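Local coordinates for ribose ABC transporter, substrate binding protein (Conexibacter woesei, PDB 4KQ9) that probably binds a sugar such as ribose in the periplasm for uptake by an ABC transporter, at residues 51-54 and 55-59; 71-74 and 75-78. The protein carries 1 engineered substitution. All blocks are in the same frame, centred on the assembly; numbering follows the deposited sequence.

Interaction 1 (51-54 and 55-59)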
loop_
_atom_site.group_PDB
_atom_site.type_symbol
_atom_site.label_atom_id
_atom_site.label_comp_id
_atom_site.label_asym_id
_atom_site.label_seq_id
_atom_site.Cartn_x
_atom_site.Cartn_y
_atom_site.Cartn_z
ATOM N N LYS A 51 -13.510 -12.437 -12.397
ATOM C CA LYS A 51 -14.662 -11.578 -12.195
ATOM C C LYS A 51 -14.278 -10.118 -12.510
ATOM O O LYS A 51 -15.094 -9.308 -13.025
ATOM C CB LYS A 51 -15.128 -11.689 -10.740
ATOM C CG LYS A 51 -16.636 -11.775 -10.557
ATOM C CD LYS A 51 -17.310 -10.474 -10.980
ATOM C CE LYS A 51 -18.549 -10.197 -10.140
ATOM N NZ LYS A 51 -18.225 -9.551 -8.852
ATOM N N GLN A 52 -13.050 -9.759 -12.143
ATOM C CA GLN A 52 -12.612 -8.367 -12.395
ATOM C C GLN A 52 -12.479 -8.117 -13.894
ATOM O O GLN A 52 -12.889 -7.077 -14.383
ATOM C CB GLN A 52 -11.307 -7.997 -11.678
ATOM C CG GLN A 52 -11.269 -6.461 -11.474
ATOM C CD GLN A 52 -10.010 -5.899 -10.814
ATOM O OE1 GLN A 52 -9.039 -6.611 -10.505
ATOM N NE2 GLN A 52 -10.034 -4.582 -10.611
ATOM N N ILE A 53 -11.929 -9.100 -14.591
ATOM C CA ILE A 53 -11.846 -9.095 -16.058
ATOM C C ILE A 53 -13.197 -8.865 -16.745
ATOM O O ILE A 53 -13.290 -8.047 -17.666
ATOM C CB ILE A 53 -11.195 -10.367 -16.555
ATOM C CG1 ILE A 53 -9.742 -10.350 -16.160
ATOM C CG2 ILE A 53 -11.325 -10.496 -18.066
ATOM C CD1 ILE A 53 -9.027 -11.647 -16.420
ATOM N N ASP A 54 -14.254 -9.537 -16.288
ATOM C CA ASP A 54 -15.570 -9.325 -16.894
ATOM C C ASP A 54 -16.011 -7.926 -16.575
ATOM O O ASP A 54 -16.677 -7.244 -17.392
ATOM C CB ASP A 54 -16.673 -10.261 -16.323
ATOM C CG ASP A 54 -16.361 -11.761 -16.458
ATOM O OD1 ASP A 54 -15.573 -12.189 -17.338
ATOM O OD2 ASP A 54 -16.954 -12.525 -15.657
ATOM N N SER A 55 -15.701 -7.488 -15.358
ATOM C CA SER A 55 -16.221 -6.187 -14.950
ATOM C C SER A 55 -15.567 -5.079 -15.824
ATOM O O SER A 55 -16.233 -4.144 -16.273
ATOM C CB SER A 55 -16.000 -5.961 -13.473
ATOM O OG SER A 55 -16.422 -4.664 -13.116
ATOM N N ILE A 56 -14.278 -5.261 -16.111
ATOM C CA ILE A 56 -13.507 -4.291 -16.880
ATOM C C ILE A 56 -13.979 -4.350 -18.333
ATOM O O ILE A 56 -14.372 -3.309 -18.914
ATOM C CB ILE A 56 -12.007 -4.617 -16.807
ATOM C CG1 ILE A 56 -11.470 -4.158 -15.443
ATOM C CG2 ILE A 56 -11.238 -3.953 -17.955
ATOM C CD1 ILE A 56 -10.100 -4.665 -15.132
ATOM N N ASP A 57 -13.901 -5.569 -18.893
ATOM C CA ASP A 57 -14.402 -5.871 -20.265
ATOM C C ASP A 57 -15.756 -5.238 -20.450
ATOM O O ASP A 57 -16.044 -4.643 -21.465
ATOM C CB ASP A 57 -14.533 -7.397 -20.519
ATOM C CG ASP A 57 -13.211 -8.073 -20.893
ATOM O OD1 ASP A 57 -12.298 -7.404 -21.429
ATOM O OD2 ASP A 57 -13.065 -9.305 -20.654
ATOM N N ASN A 58 -16.581 -5.324 -19.423
ATOM C CA ASN A 58 -17.891 -4.768 -19.501
ATOM C C ASN A 58 -17.918 -3.249 -19.475
ATOM O O ASN A 58 -18.671 -2.609 -20.241
ATOM C CB ASN A 58 -18.741 -5.307 -18.368
ATOM C CG ASN A 58 -20.071 -4.609 -18.293
ATOM O OD1 ASN A 58 -20.817 -4.564 -19.275
ATOM N ND2 ASN A 58 -20.360 -4.015 -17.142
ATOM N N ALA A 59 -17.120 -2.647 -18.586
ATOM C CA ALA A 59 -17.082 -1.177 -18.545
ATOM C C ALA A 59 -16.572 -0.626 -19.877
ATOM O O ALA A 59 -17.077 0.373 -20.367
ATOM C CB ALA A 59 -16.237 -0.672 -17.381
#
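D57 lies alongside I53 one helical turn earlier, the two side chains pointing the same way. From its root outward, D57 first sets CB 3.2 Å from I53 O, the carbonyl that its own backbone N bonds at 2.8 Å. CG stays over the same oxygen, because the first torsion (chi1 -81°) swings it beside the backbone N and anti to the carbonyl carbon. At the tip the branches differ. OD2 turns back along the helix and reaches I53 CG2 at 3.3 Å, a polar atom resting against a methyl, whereas OD1 stays farther from the I53 carbonyl. OD2 and I53 O are both acceptors only 3.2 Å apart, which probably costs some electrostatic energy, and the D54 carboxylate, its OD1 5.1 Å from D57 OD2, is a like charge that probably adds mild repulsion.

All this happens within helix 49-61, the connection of the beta-alpha-beta crossover that leads from strand 39-45 to strand 66-69 in the parallel sheet of a periplasmic binding protein lobe. Four consecutive i to i+4 bonds run through it, joining the amides of S55, I56, D57 and N58 to the carbonyls of K51, Q52, I53 and D54.

On the buried face Q52 CG meets I56 CD1 at 4.2 Å, and I56 CG1 lies 3.4 Å from Q52 O. The Q52 amide lies past this packing: OE1 accepts from I72 N, while NE2 bonds S70 O and S13 OG. S55 packs its CB against the carbonyls of K51 and Q52, and with chi1 at 176° its OG extends to a hydrogen bond with S43 OG on strand 39-45. On the exposed side, N58 CB sits 3.0 Å from D54 O.

Interaction 2 (71-74 and 75-78)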
loop_
_atom_site.group_PDB
_atom_site.type_symbol
_atom_site.label_atom_id
_atom_site.label_comp_id
_atom_site.label_asym_id
_atom_site.label_seq_id
_atom_site.Cartn_x
_atom_site.Cartn_y
_atom_site.Cartn_z
ATOM N N PRO A 71 -5.846 -3.346 -9.788
ATOM C CA PRO A 71 -5.928 -4.724 -10.299
ATOM C C PRO A 71 -5.771 -5.781 -9.215
ATOM O O PRO A 71 -4.809 -5.755 -8.452
ATOM C CB PRO A 71 -4.760 -4.818 -11.262
ATOM C CG PRO A 71 -3.773 -3.843 -10.747
ATOM C CD PRO A 71 -4.515 -2.767 -10.025
ATOM N N ILE A 72 -6.745 -6.682 -9.138
ATOM C CA ILE A 72 -6.651 -7.811 -8.211
ATOM C C ILE A 72 -5.428 -8.700 -8.463
ATOM O O ILE A 72 -4.830 -9.188 -7.528
ATOM C CB ILE A 72 -7.920 -8.688 -8.191
ATOM C CG1 ILE A 72 -7.748 -9.788 -7.122
ATOM C CG2 ILE A 72 -8.193 -9.331 -9.544
ATOM C CD1 ILE A 72 -9.072 -10.351 -6.665
ATOM N N ASP A 73 -5.046 -8.907 -9.709
ATOM C CA ASP A 73 -3.825 -9.660 -10.002
ATOM C C ASP A 73 -3.084 -8.975 -11.122
ATOM O O ASP A 73 -3.639 -8.775 -12.201
ATOM C CB ASP A 73 -4.131 -11.110 -10.440
ATOM C CG ASP A 73 -2.883 -11.836 -10.980
ATOM O OD1 ASP A 73 -1.969 -12.121 -10.193
ATOM O OD2 ASP A 73 -2.776 -12.093 -12.193
ATOM N N GLY A 74 -1.811 -8.698 -10.905
ATOM C CA GLY A 74 -1.009 -7.942 -11.869
ATOM C C GLY A 74 -0.660 -8.557 -13.224
ATOM O O GLY A 74 -0.222 -7.847 -14.139
ATOM N N SER A 75 -0.827 -9.861 -13.387
ATOM C CA SER A 75 -0.492 -10.485 -14.684
ATOM C C SER A 75 -1.708 -10.988 -15.437
ATOM O O SER A 75 -1.757 -10.891 -16.649
ATOM C CB SER A 75 0.562 -11.593 -14.525
ATOM O OG SER A 75 0.231 -12.492 -13.489
ATOM N N ALA A 76 -2.701 -11.494 -14.726
ATOM C CA ALA A 76 -3.877 -12.034 -15.370
ATOM C C ALA A 76 -4.678 -10.947 -16.055
ATOM O O ALA A 76 -5.341 -11.215 -17.065
ATOM C CB ALA A 76 -4.748 -12.733 -14.339
ATOM N N LEU A 77 -4.635 -9.734 -15.482
ATOM C CA LEU A 77 -5.377 -8.573 -15.995
ATOM C C LEU A 77 -4.704 -7.861 -17.201
ATOM O O LEU A 77 -5.312 -6.996 -17.816
ATOM C CB LEU A 77 -5.645 -7.546 -14.867
ATOM C CG LEU A 77 -7.013 -7.649 -14.193
ATOM C CD1 LEU A 77 -7.236 -9.076 -13.701
ATOM C CD2 LEU A 77 -7.124 -6.682 -13.041
ATOM N N VAL A 78 -3.480 -8.241 -17.523
ATOM C CA VAL A 78 -2.743 -7.594 -18.594
ATOM C C VAL A 78 -3.471 -7.531 -19.925
ATOM O O VAL A 78 -3.623 -6.442 -20.488
ATOM C CB VAL A 78 -1.350 -8.220 -18.765
ATOM C CG1 VAL A 78 -0.699 -7.778 -20.068
ATOM C CG2 VAL A 78 -0.486 -7.891 -17.553
#
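P71 meets L77 through CB, which lies 3.5 Å from L77 CD2, closer than methyl and methylene groups usually pack. I72 adds a looser touch, its CG2 reaching the other branch of L77, CD1, at 4.3 Å. L77 CD2 is not confined to P71, for it also reaches the backbone N of I72. D73 contributes at both ends: its carbonyl O faces L77 CB, and its carboxylate gathers the next turn. OD2 takes the amide of A76 at 2.6 Å, nearly in line with the C-O bond, and the amide of S75 at 3.2 Å from above the carboxylate plane, the first torsion of 170° carrying CG away from the backbone N. S75 OG donates a weak third bond to OD2, and A76 CB presses against the same oxygen at 3.0 Å.

The bond from S75 N makes an Asx turn, and a type I turn from S75 to V78 follows at once, carrying the loop from strand 66-69 into helix 78-86 of the parallel alpha/beta lobe. Replacing D73 with an alanine would probably leave the S75 and A76 amides without their shared acceptor and the entry to the helix freer to shift.

G74 brings its carbonyl O to V78 CG2 at 3.4 Å, while its backbone is hydrogen-bonded to that of S99 in another loop.

Overall arrangement
From the N terminus, strands 9-15 and 39-45 come first, then helix 49-61, where interaction 1 closes within successive helical turns. The chain next runs through strand 66-69 and enters the loop of interaction 2, which closes at the start of helix 78-86. The two are in series, neither nested nor crossed, with centres about 12 Å apart. They nevertheless touch: Q52 OE1 also packs against L77 CD2 at 3.2 Å, and I53 CG1 meets L77 CD1 at 3.7 Å. The helix is thereby tied to the loop that follows its crossover, and T80 on helix 78-86 extends this packing to I53, I56 and D57.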